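Local coordinates for fiber protein (Duck adenovirus 1, PDB 6ITX) that is a capsid protein that probably attaches the virus to host-cell receptors for entry, represented here by its trimeric C-terminal head domain, at residues G132-G137 against P295-G300; R95-G100 against L194-N199; G124-T129 against G137-K142. All blocks are in the same frame, centred on the assembly; numbering follows the deposited sequence.

From the N terminus, strand 95-100 opens contact 2 and residues 124-129 open contact 3. The chain then turns back, so that 132-137 begins contact 1 and 137-142 closes contact 3 as a beta hairpin, the two contacts sharing Gly-137. Contact 2 closes next, at 194-199, and encloses contact 3 completely. Contact 1 closes last, at 295-300, and crosses both of the others. In the sheet the order is 95-100, 118-131, 134-144, 288-299: contacts 3 and 1 are successive pairings, while contact 2 lays the 194-199 loop against the sheet. That loop also meets contact 1, where Phe-196 O is hydrogen-bonded to Tyr-298 OH.

Contact 1 of 3, residues G132-G137 against P295-G300; sequences GGLVHG and PFTYVG. With GLN (glutamine), chain G.
Pro-295 lies against Gly-137 in an antiparallel pairing, its CA making a CA-H...O contact with Gly-137 O. Phe-296 forms a hydrogen-bonded pair with that glycine: Phe-296 N donates to Gly-137 O at 2.9 Å, and Gly-137 N answers with an almost straight bond to Phe-296 O (3.0 Å, 177° at the hydrogen). Chi1 of 62° sets Phe-296 CG between its backbone N and carbonyl carbon, bringing the ring back toward Gly-137. Thr-297 faces the other way, alongside His-136, and its OG1 lies 2.7 Å from His-136 ND1 in a hydrogen bond near the imidazole plane. At Tyr-298, the carbonyl O accepts from Val-135 N at 2.8 Å and N donates to Val-135 O, while Val-135 CB sits over one face of the phenol ring, 3.8 Å from its centroid, a CH-pi contact. Leu-134 CD2 packs beside Val-299 CA, the two side chains diverging. Gly-300 N donates to Gly-133 O at 2.9 Å, and NE2 of the bound glutamine adds a weak 3.3 Å bond to that oxygen; Gly-133, Val-299 and Gly-300, with Ala-301, form the glutamine site. The Thr-297 bond would help fix the turn of the His-136 ring, which meets His-136 of both other subunits edge-to-face.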
loop_
_atom_site.group_PDB
_atom_site.type_symbol
_atom_site.label_atom_id
_atom_site.label_comp_id
_atom_site.label_asym_id
_atom_site.label_seq_id
_atom_site.Cartn_x
_atom_site.Cartn_y
_atom_site.Cartn_z
ATOM N N GLY A 132 -3.866 -16.229 -0.532
ATOM C CA GLY A 132 -4.892 -16.221 0.491
ATOM C C GLY A 132 -6.181 -15.574 0.057
ATOM O O GLY A 132 -6.969 -15.143 0.904
ATOM N N GLY A 133 -6.424 -15.493 -1.246
ATOM C CA GLY A 133 -7.625 -14.877 -1.750
ATOM C C GLY A 133 -7.487 -13.408 -2.042
ATOM O O GLY A 133 -8.425 -12.809 -2.584
ATOM N N LEU A 134 -6.365 -12.804 -1.671
ATOM C CA LEU A 134 -6.045 -11.438 -2.043
ATOM C C LEU A 134 -5.105 -11.493 -3.228
ATOM O O LEU A 134 -4.234 -12.363 -3.292
ATOM C CB LEU A 134 -5.380 -10.684 -0.887
ATOM C CG LEU A 134 -6.202 -10.368 0.365
ATOM C CD1 LEU A 134 -5.424 -9.434 1.279
ATOM C CD2 LEU A 134 -7.569 -9.786 0.011
ATOM N N VAL A 135 -5.289 -10.584 -4.167
ATOM C CA VAL A 135 -4.332 -10.412 -5.251
ATOM C C VAL A 135 -3.381 -9.296 -4.847
ATOM O O VAL A 135 -3.818 -8.215 -4.434
ATOM C CB VAL A 135 -5.042 -10.088 -6.577
ATOM C CG1 VAL A 135 -4.043 -9.631 -7.617
ATOM C CG2 VAL A 135 -5.820 -11.279 -7.072
ATOM N N HIS A 136 -2.088 -9.568 -4.919
ATOM C CA HIS A 136 -1.069 -8.541 -4.775
ATOM C C HIS A 136 -0.319 -8.480 -6.093
ATOM O O HIS A 136 0.251 -9.485 -6.533
ATOM C CB HIS A 136 -0.117 -8.846 -3.615
ATOM C CG HIS A 136 -0.813 -9.113 -2.321
ATOM N ND1 HIS A 136 -1.698 -8.222 -1.750
ATOM C CD2 HIS A 136 -0.762 -10.178 -1.488
ATOM C CE1 HIS A 136 -2.159 -8.726 -0.618
ATOM N NE2 HIS A 136 -1.613 -9.916 -0.441
ATOM N N GLY A 137 -0.336 -7.314 -6.734
ATOM C CA GLY A 137 0.293 -7.169 -8.027
ATOM C C GLY A 137 1.080 -5.877 -8.133
ATOM O O GLY A 137 1.029 -5.010 -7.248
ATOM N N PRO A 295 2.894 -1.119 -6.909
ATOM C CA PRO A 295 2.173 -2.199 -6.213
ATOM C C PRO A 295 0.773 -1.780 -5.797
ATOM O O PRO A 295 0.543 -0.641 -5.384
ATOM C CB PRO A 295 3.055 -2.479 -4.995
ATOM C CG PRO A 295 3.731 -1.198 -4.762
ATOM C CD PRO A 295 3.984 -0.571 -6.093
ATOM N N PHE A 296 -0.166 -2.720 -5.920
ATOM C CA PHE A 296 -1.554 -2.525 -5.517
ATOM C C PHE A 296 -2.133 -3.868 -5.100
ATOM O O PHE A 296 -1.604 -4.928 -5.452
ATOM C CB PHE A 296 -2.389 -1.935 -6.655
ATOM C CG PHE A 296 -2.467 -2.835 -7.872
ATOM C CD1 PHE A 296 -1.444 -2.841 -8.818
ATOM C CD2 PHE A 296 -3.542 -3.700 -8.044
ATOM C CE1 PHE A 296 -1.498 -3.680 -9.912
ATOM C CE2 PHE A 296 -3.600 -4.540 -9.139
ATOM C CZ PHE A 296 -2.575 -4.526 -10.080
ATOM N N THR A 297 -3.250 -3.818 -4.370
ATOM C CA THR A 297 -3.910 -5.015 -3.859
ATOM C C THR A 297 -5.418 -4.918 -4.061
ATOM O O THR A 297 -6.014 -3.866 -3.832
ATOM C CB THR A 297 -3.603 -5.218 -2.361
ATOM O OG1 THR A 297 -2.230 -5.615 -2.181
ATOM C CG2 THR A 297 -4.509 -6.282 -1.760
ATOM N N TYR A 298 -6.040 -6.013 -4.492
ATOM C CA TYR A 298 -7.498 -6.113 -4.475
ATOM C C TYR A 298 -7.893 -7.536 -4.108
ATOM O O TYR A 298 -7.062 -8.459 -4.127
ATOM C CB TYR A 298 -8.128 -5.714 -5.825
ATOM C CG TYR A 298 -7.704 -6.598 -6.971
ATOM C CD1 TYR A 298 -6.516 -6.363 -7.637
ATOM C CD2 TYR A 298 -8.475 -7.677 -7.373
ATOM C CE1 TYR A 298 -6.107 -7.170 -8.669
ATOM C CE2 TYR A 298 -8.072 -8.490 -8.414
ATOM C CZ TYR A 298 -6.885 -8.229 -9.060
ATOM O OH TYR A 298 -6.457 -9.025 -10.103
ATOM N N VAL A 299 -9.181 -7.707 -3.795
ATOM C CA VAL A 299 -9.714 -9.021 -3.440
ATOM C C VAL A 299 -9.864 -9.867 -4.698
ATOM O O VAL A 299 -10.561 -9.488 -5.646
ATOM C CB VAL A 299 -11.056 -8.900 -2.709
ATOM C CG1 VAL A 299 -11.358 -10.183 -1.965
ATOM C CG2 VAL A 299 -11.064 -7.739 -1.751
ATOM N N GLY A 300 -9.218 -11.031 -4.704
ATOM C CA GLY A 300 -9.361 -11.979 -5.788
ATOM C C GLY A 300 -10.667 -12.754 -5.714
ATOM O O GLY A 300 -11.476 -12.601 -4.797
HETATM N N GLN G . -13.571 -17.785 -4.600
HETATM C CA GLN G . -13.212 -18.072 -3.218
HETATM C C GLN G . -14.093 -19.216 -2.670
HETATM O O GLN G . -14.344 -20.231 -3.345
HETATM C CB GLN G . -13.351 -16.807 -2.333
HETATM C CG GLN G . -12.198 -15.751 -2.422
HETATM C CD GLN G . -12.096 -14.831 -1.189
HETATM O OE1 GLN G . -12.769 -15.043 -0.173
HETATM N NE2 GLN G . -11.241 -13.813 -1.276
#

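Contact 2 of 3, residues R95-G100 against L194-N199; sequences RIISMG and LYFAAN
Arg-95 and Ile-97 of strand 95-100 face Tyr-195 and Phe-196 of the 194-199 loop across a gap too wide for backbone pairing, the CA atoms of Arg-95 and Tyr-195 standing 8.5 Å apart and those of Ile-97 and Phe-196 8.6 Å. Side chains fill the interval. Phe-196 reaches the strand with its ring, and Ile-97 lies over one face: Ile-97 CG1 is centred above it, 3.9 Å from the centroid and 9° off the normal, a CH-pi contact, while Ile-97 CD1 touches Phe-196 CD1 at 3.9 Å. Chi1 of 66° tucks Ile-97 CG1 between backbone N and carbonyl carbon, which leaves both CG1 and CG2 within reach of the ring. The far corner of the same ring, Phe-196 CZ, comes 3.7 Å from Arg-95 O, the oxygen at the ring edge near its plane. Farther out, the extended Arg-95 chain runs past Tyr-195. Arg-95 NE is 3.3 Å from Tyr-195 CE2, and the guanidinium, inclined 58° to the phenol ring, has Tyr-195 over one of its faces. Arg-95 NH2 has a long, weak ion pair with Asp-189. No hydrogen bond crosses between the two segments, although Phe-196 O is bonded to Tyr-298 OH; the contact is a buried aliphatic-aromatic one with a more polar margin toward the surface, where arginine and tyrosine meet through van der Waals packing.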
loop_
_atom_site.group_PDB
_atom_site.type_symbol
_atom_site.label_atom_id
_atom_site.label_comp_id
_atom_site.label_asym_id
_atom_site.label_seq_id
_atom_site.Cartn_x
_atom_site.Cartn_y
_atom_site.Cartn_z
ATOM N N ARG A 95 -0.320 -18.375 -6.282
ATOM C CA ARG A 95 -0.400 -18.474 -7.732
ATOM C C ARG A 95 0.141 -17.204 -8.369
ATOM O O ARG A 95 0.104 -16.124 -7.769
ATOM C CB ARG A 95 -1.839 -18.719 -8.200
ATOM C CG ARG A 95 -2.557 -19.682 -7.304
ATOM C CD ARG A 95 -3.840 -20.225 -7.875
ATOM N NE ARG A 95 -4.423 -21.109 -6.873
ATOM C CZ ARG A 95 -4.531 -22.427 -7.004
ATOM N NH1 ARG A 95 -5.049 -23.143 -6.015
ATOM N NH2 ARG A 95 -4.133 -23.029 -8.126
ATOM N N ILE A 96 0.643 -17.342 -9.593
ATOM C CA ILE A 96 1.324 -16.256 -10.277
ATOM C C ILE A 96 0.884 -16.225 -11.732
ATOM O O ILE A 96 0.863 -17.264 -12.400
ATOM C CB ILE A 96 2.851 -16.411 -10.201
ATOM C CG1 ILE A 96 3.296 -16.803 -8.785
ATOM C CG2 ILE A 96 3.532 -15.132 -10.689
ATOM C CD1 ILE A 96 4.758 -16.569 -8.545
ATOM N N ILE A 97 0.519 -15.038 -12.220
ATOM C CA ILE A 97 0.338 -14.790 -13.643
ATOM C C ILE A 97 0.983 -13.454 -13.950
ATOM O O ILE A 97 1.220 -12.634 -13.063
ATOM C CB ILE A 97 -1.142 -14.757 -14.125
ATOM C CG1 ILE A 97 -1.896 -13.562 -13.523
ATOM C CG2 ILE A 97 -1.845 -16.094 -13.895
ATOM C CD1 ILE A 97 -3.208 -13.257 -14.216
ATOM N N SER A 98 1.244 -13.232 -15.229
ATOM C CA SER A 98 1.770 -11.963 -15.690
ATOM C C SER A 98 1.188 -11.647 -17.062
ATOM O O SER A 98 0.771 -12.541 -17.804
ATOM C CB SER A 98 3.305 -11.989 -15.733
ATOM O OG SER A 98 3.754 -12.731 -16.840
ATOM N N MET A 99 1.136 -10.356 -17.385
ATOM C CA MET A 99 0.642 -9.925 -18.683
ATOM C C MET A 99 1.545 -8.841 -19.245
ATOM O O MET A 99 2.142 -8.062 -18.501
ATOM C CB MET A 99 -0.791 -9.417 -18.585
ATOM C CG MET A 99 -1.548 -10.061 -17.444
ATOM S SD MET A 99 -3.142 -9.292 -17.220
ATOM C CE MET A 99 -3.741 -10.317 -15.909
ATOM N N GLY A 100 1.642 -8.799 -20.563
ATOM C CA GLY A 100 2.519 -7.846 -21.188
ATOM C C GLY A 100 3.948 -8.350 -21.213
ATOM O O GLY A 100 4.233 -9.530 -20.990
ATOM N N LEU A 194 -8.472 -17.334 -13.765
ATOM C CA LEU A 194 -9.773 -17.039 -13.178
ATOM C C LEU A 194 -9.676 -16.627 -11.715
ATOM O O LEU A 194 -10.604 -15.993 -11.198
ATOM C CB LEU A 194 -10.697 -18.251 -13.321
ATOM C CG LEU A 194 -10.981 -18.709 -14.752
ATOM C CD1 LEU A 194 -11.944 -19.856 -14.716
ATOM C CD2 LEU A 194 -11.539 -17.571 -15.596
ATOM N N TYR A 195 -8.580 -16.959 -11.033
ATOM C CA TYR A 195 -8.449 -16.574 -9.632
ATOM C C TYR A 195 -8.171 -15.094 -9.471
ATOM O O TYR A 195 -8.219 -14.592 -8.340
ATOM C CB TYR A 195 -7.336 -17.377 -8.950
ATOM C CG TYR A 195 -7.770 -18.748 -8.479
ATOM C CD1 TYR A 195 -8.682 -19.504 -9.216
ATOM C CD2 TYR A 195 -7.269 -19.288 -7.304
ATOM C CE1 TYR A 195 -9.086 -20.760 -8.789
ATOM C CE2 TYR A 195 -7.654 -20.549 -6.870
ATOM C CZ TYR A 195 -8.564 -21.282 -7.616
ATOM O OH TYR A 195 -8.959 -22.532 -7.183
ATOM N N PHE A 196 -7.884 -14.400 -10.572
ATOM C CA PHE A 196 -7.489 -13.002 -10.566
ATOM C C PHE A 196 -8.568 -12.090 -11.143
ATOM O O PHE A 196 -8.288 -10.927 -11.460
ATOM C CB PHE A 196 -6.184 -12.821 -11.342
ATOM C CG PHE A 196 -4.997 -13.502 -10.723
ATOM C CD1 PHE A 196 -4.721 -14.831 -11.005
ATOM C CD2 PHE A 196 -4.131 -12.797 -9.897
ATOM C CE1 PHE A 196 -3.625 -15.455 -10.468
ATOM C CE2 PHE A 196 -3.032 -13.416 -9.340
ATOM C CZ PHE A 196 -2.775 -14.754 -9.634
ATOM N N ALA A 197 -9.782 -12.582 -11.320
ATOM C CA ALA A 197 -10.895 -11.666 -11.462
ATOM C C ALA A 197 -11.243 -11.096 -10.089
ATOM O O ALA A 197 -11.026 -11.738 -9.055
ATOM C CB ALA A 197 -12.102 -12.376 -12.069
ATOM N N ALA A 198 -11.774 -9.881 -10.077
ATOM C CA ALA A 198 -12.075 -9.241 -8.801
ATOM C C ALA A 198 -13.277 -9.909 -8.131
ATOM O O ALA A 198 -14.271 -10.236 -8.788
ATOM C CB ALA A 198 -12.321 -7.748 -9.003
ATOM N N ASN A 199 -13.182 -10.098 -6.810
ATOM C CA ASN A 199 -14.181 -10.867 -6.067
ATOM C C ASN A 199 -15.601 -10.424 -6.395
ATOM O O ASN A 199 -15.900 -9.230 -6.426
ATOM C CB ASN A 199 -13.945 -10.728 -4.564
ATOM C CG ASN A 199 -14.961 -11.519 -3.744
ATOM O OD1 ASN A 199 -15.994 -10.992 -3.299
ATOM N ND2 ASN A 199 -14.671 -12.797 -3.545
#

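Contact 3 of 3, residues G124-T129 against G137-K142; sequences GYVYLT and GTIQIK
Tyr-125 and Gln-140 form one hydrogen-bonded pair of this antiparallel hairpin, and Tyr-127 and Thr-138 form the next. Tyr-125 N donates to Gln-140 O at 2.9 Å, and Gln-140 N returns a bond to Tyr-125 O at 3.0 Å. One pair along, Tyr-127 N reaches Thr-138 O at 3.0 Å and Thr-138 N reaches Tyr-127 O at 2.8 Å. Two of the four acceptors also take CA-H...O contacts, Gln-140 O from Gly-124 CA and Thr-138 O from Val-126 CA. Residues of the non-hydrogen-bonded pairs turn their backbone groups outward: Val-126 to Met-99, Leu-128 to Ile-97, and Ile-141 N to Thr-291 OG1. At the Gly-137 end, Thr-129 OG1 is hydrogen-bonded to His-136 O, and Gly-137 pairs with Phe-296 on its other side. Gln-140 NE2 donates to Thr-291 O and to Ser-202 O of a neighbouring subunit, and Tyr-127 OH is hydrogen-bonded to Gly-132 O of that same subunit. On the opposite face, Val-126 CG2 meets Ile-139 CD1 at 4.2 Å. Leu-128, its CG anti to the carbonyl carbon (chi1 -55°), brings CD2 to 3.6 Å from Gly-137 CA. The hairpin lies between strand 95-100, beside 118-131, and strand 288-299, beside 134-144; Val-126, Ile-139 and Ile-141 pack inward on strand 160-165, and Tyr-127 and Thr-138 pack on Leu-134 of the neighbouring subunit.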
loop_
_atom_site.group_PDB
_atom_site.type_symbol
_atom_site.label_atom_id
_atom_site.label_comp_id
_atom_site.label_asym_id
_atom_site.label_seq_id
_atom_site.Cartn_x
_atom_site.Cartn_y
_atom_site.Cartn_z
ATOM N N GLY A 124 3.305 -2.099 -21.414
ATOM C CA GLY A 124 3.052 -2.440 -20.030
ATOM C C GLY A 124 3.503 -3.832 -19.646
ATOM O O GLY A 124 3.641 -4.729 -20.485
ATOM N N TYR A 125 3.706 -4.000 -18.340
ATOM C CA TYR A 125 3.992 -5.288 -17.726
ATOM C C TYR A 125 3.240 -5.384 -16.409
ATOM O O TYR A 125 3.368 -4.502 -15.558
ATOM C CB TYR A 125 5.486 -5.464 -17.473
ATOM C CG TYR A 125 5.791 -6.810 -16.906
ATOM C CD1 TYR A 125 5.442 -7.959 -17.609
ATOM C CD2 TYR A 125 6.419 -6.953 -15.671
ATOM C CE1 TYR A 125 5.725 -9.223 -17.103
ATOM C CE2 TYR A 125 6.711 -8.210 -15.153
ATOM C CZ TYR A 125 6.360 -9.339 -15.879
ATOM O OH TYR A 125 6.616 -10.599 -15.400
ATOM N N VAL A 126 2.472 -6.450 -16.226
ATOM C CA VAL A 126 1.658 -6.642 -15.031
ATOM C C VAL A 126 2.038 -7.968 -14.389
ATOM O O VAL A 126 1.963 -9.019 -15.035
ATOM C CB VAL A 126 0.156 -6.622 -15.353
ATOM C CG1 VAL A 126 -0.654 -6.456 -14.065
ATOM C CG2 VAL A 126 -0.156 -5.528 -16.346
ATOM N N TYR A 127 2.413 -7.922 -13.118
ATOM C CA TYR A 127 2.786 -9.097 -12.352
ATOM C C TYR A 127 1.780 -9.248 -11.229
ATOM O O TYR A 127 1.703 -8.383 -10.355
ATOM C CB TYR A 127 4.202 -8.961 -11.788
ATOM C CG TYR A 127 4.812 -10.255 -11.275
ATOM C CD1 TYR A 127 5.245 -11.253 -12.166
ATOM C CD2 TYR A 127 4.982 -10.473 -9.913
ATOM C CE1 TYR A 127 5.825 -12.419 -11.711
ATOM C CE2 TYR A 127 5.560 -11.650 -9.446
ATOM C CZ TYR A 127 5.976 -12.624 -10.348
ATOM O OH TYR A 127 6.548 -13.805 -9.884
ATOM N N LEU A 128 1.017 -10.337 -11.243
ATOM C CA LEU A 128 -0.008 -10.575 -10.241
ATOM C C LEU A 128 0.271 -11.869 -9.493
ATOM O O LEU A 128 0.495 -12.917 -10.115
ATOM C CB LEU A 128 -1.386 -10.625 -10.882
ATOM C CG LEU A 128 -1.725 -9.384 -11.694
ATOM C CD1 LEU A 128 -3.017 -9.614 -12.417
ATOM C CD2 LEU A 128 -1.836 -8.163 -10.784
ATOM N N THR A 129 0.248 -11.786 -8.162
ATOM C CA THR A 129 0.245 -12.946 -7.290
ATOM C C THR A 129 -1.077 -13.027 -6.542
ATOM O O THR A 129 -1.606 -12.016 -6.082
ATOM C CB THR A 129 1.392 -12.898 -6.278
ATOM O OG1 THR A 129 1.083 -11.956 -5.240
ATOM C CG2 THR A 129 2.690 -12.522 -6.963
ATOM N N GLY A 137 -0.336 -7.314 -6.734
ATOM C CA GLY A 137 0.293 -7.169 -8.027
ATOM C C GLY A 137 1.080 -5.877 -8.133
ATOM O O GLY A 137 1.029 -5.010 -7.248
ATOM N N THR A 138 1.835 -5.775 -9.230
ATOM C CA THR A 138 2.433 -4.520 -9.661
ATOM C C THR A 138 2.040 -4.269 -11.109
ATOM O O THR A 138 1.842 -5.208 -11.884
ATOM C CB THR A 138 3.975 -4.510 -9.528
ATOM O OG1 THR A 138 4.546 -5.483 -10.408
ATOM C CG2 THR A 138 4.409 -4.819 -8.114
ATOM N N ILE A 139 1.914 -2.995 -11.471
ATOM C CA ILE A 139 1.728 -2.598 -12.860
ATOM C C ILE A 139 2.818 -1.594 -13.225
ATOM O O ILE A 139 3.186 -0.732 -12.414
ATOM C CB ILE A 139 0.319 -2.027 -13.109
ATOM C CG1 ILE A 139 0.151 -1.635 -14.577
ATOM C CG2 ILE A 139 0.044 -0.865 -12.193
ATOM C CD1 ILE A 139 -1.296 -1.683 -15.062
ATOM N N GLN A 140 3.360 -1.735 -14.433
ATOM C CA GLN A 140 4.422 -0.867 -14.929
ATOM C C GLN A 140 4.067 -0.477 -16.351
ATOM O O GLN A 140 3.828 -1.357 -17.185
ATOM C CB GLN A 140 5.785 -1.568 -14.886
ATOM C CG GLN A 140 6.925 -0.715 -15.395
ATOM C CD GLN A 140 8.300 -1.294 -15.090
ATOM O OE1 GLN A 140 8.526 -2.494 -15.186
ATOM N NE2 GLN A 140 9.223 -0.429 -14.730
ATOM N N ILE A 141 4.024 0.834 -16.620
ATOM C CA ILE A 141 3.584 1.376 -17.903
ATOM C C ILE A 141 4.689 2.241 -18.487
ATOM O O ILE A 141 5.301 3.040 -17.769
ATOM C CB ILE A 141 2.285 2.196 -17.755
ATOM C CG1 ILE A 141 1.174 1.307 -17.203
ATOM C CG2 ILE A 141 1.863 2.838 -19.108
ATOM C CD1 ILE A 141 0.832 0.196 -18.161
ATOM N N LYS A 142 4.943 2.088 -19.792
ATOM C CA LYS A 142 5.878 2.940 -20.519
ATOM C C LYS A 142 5.167 3.561 -21.709
ATOM O O LYS A 142 4.463 2.859 -22.441
ATOM C CB LYS A 142 7.088 2.154 -21.004
ATOM C CG LYS A 142 8.127 3.028 -21.656
ATOM C CD LYS A 142 9.391 2.241 -21.887
ATOM C CE LYS A 142 10.289 2.905 -22.914
ATOM N NZ LYS A 142 11.491 2.021 -23.114
#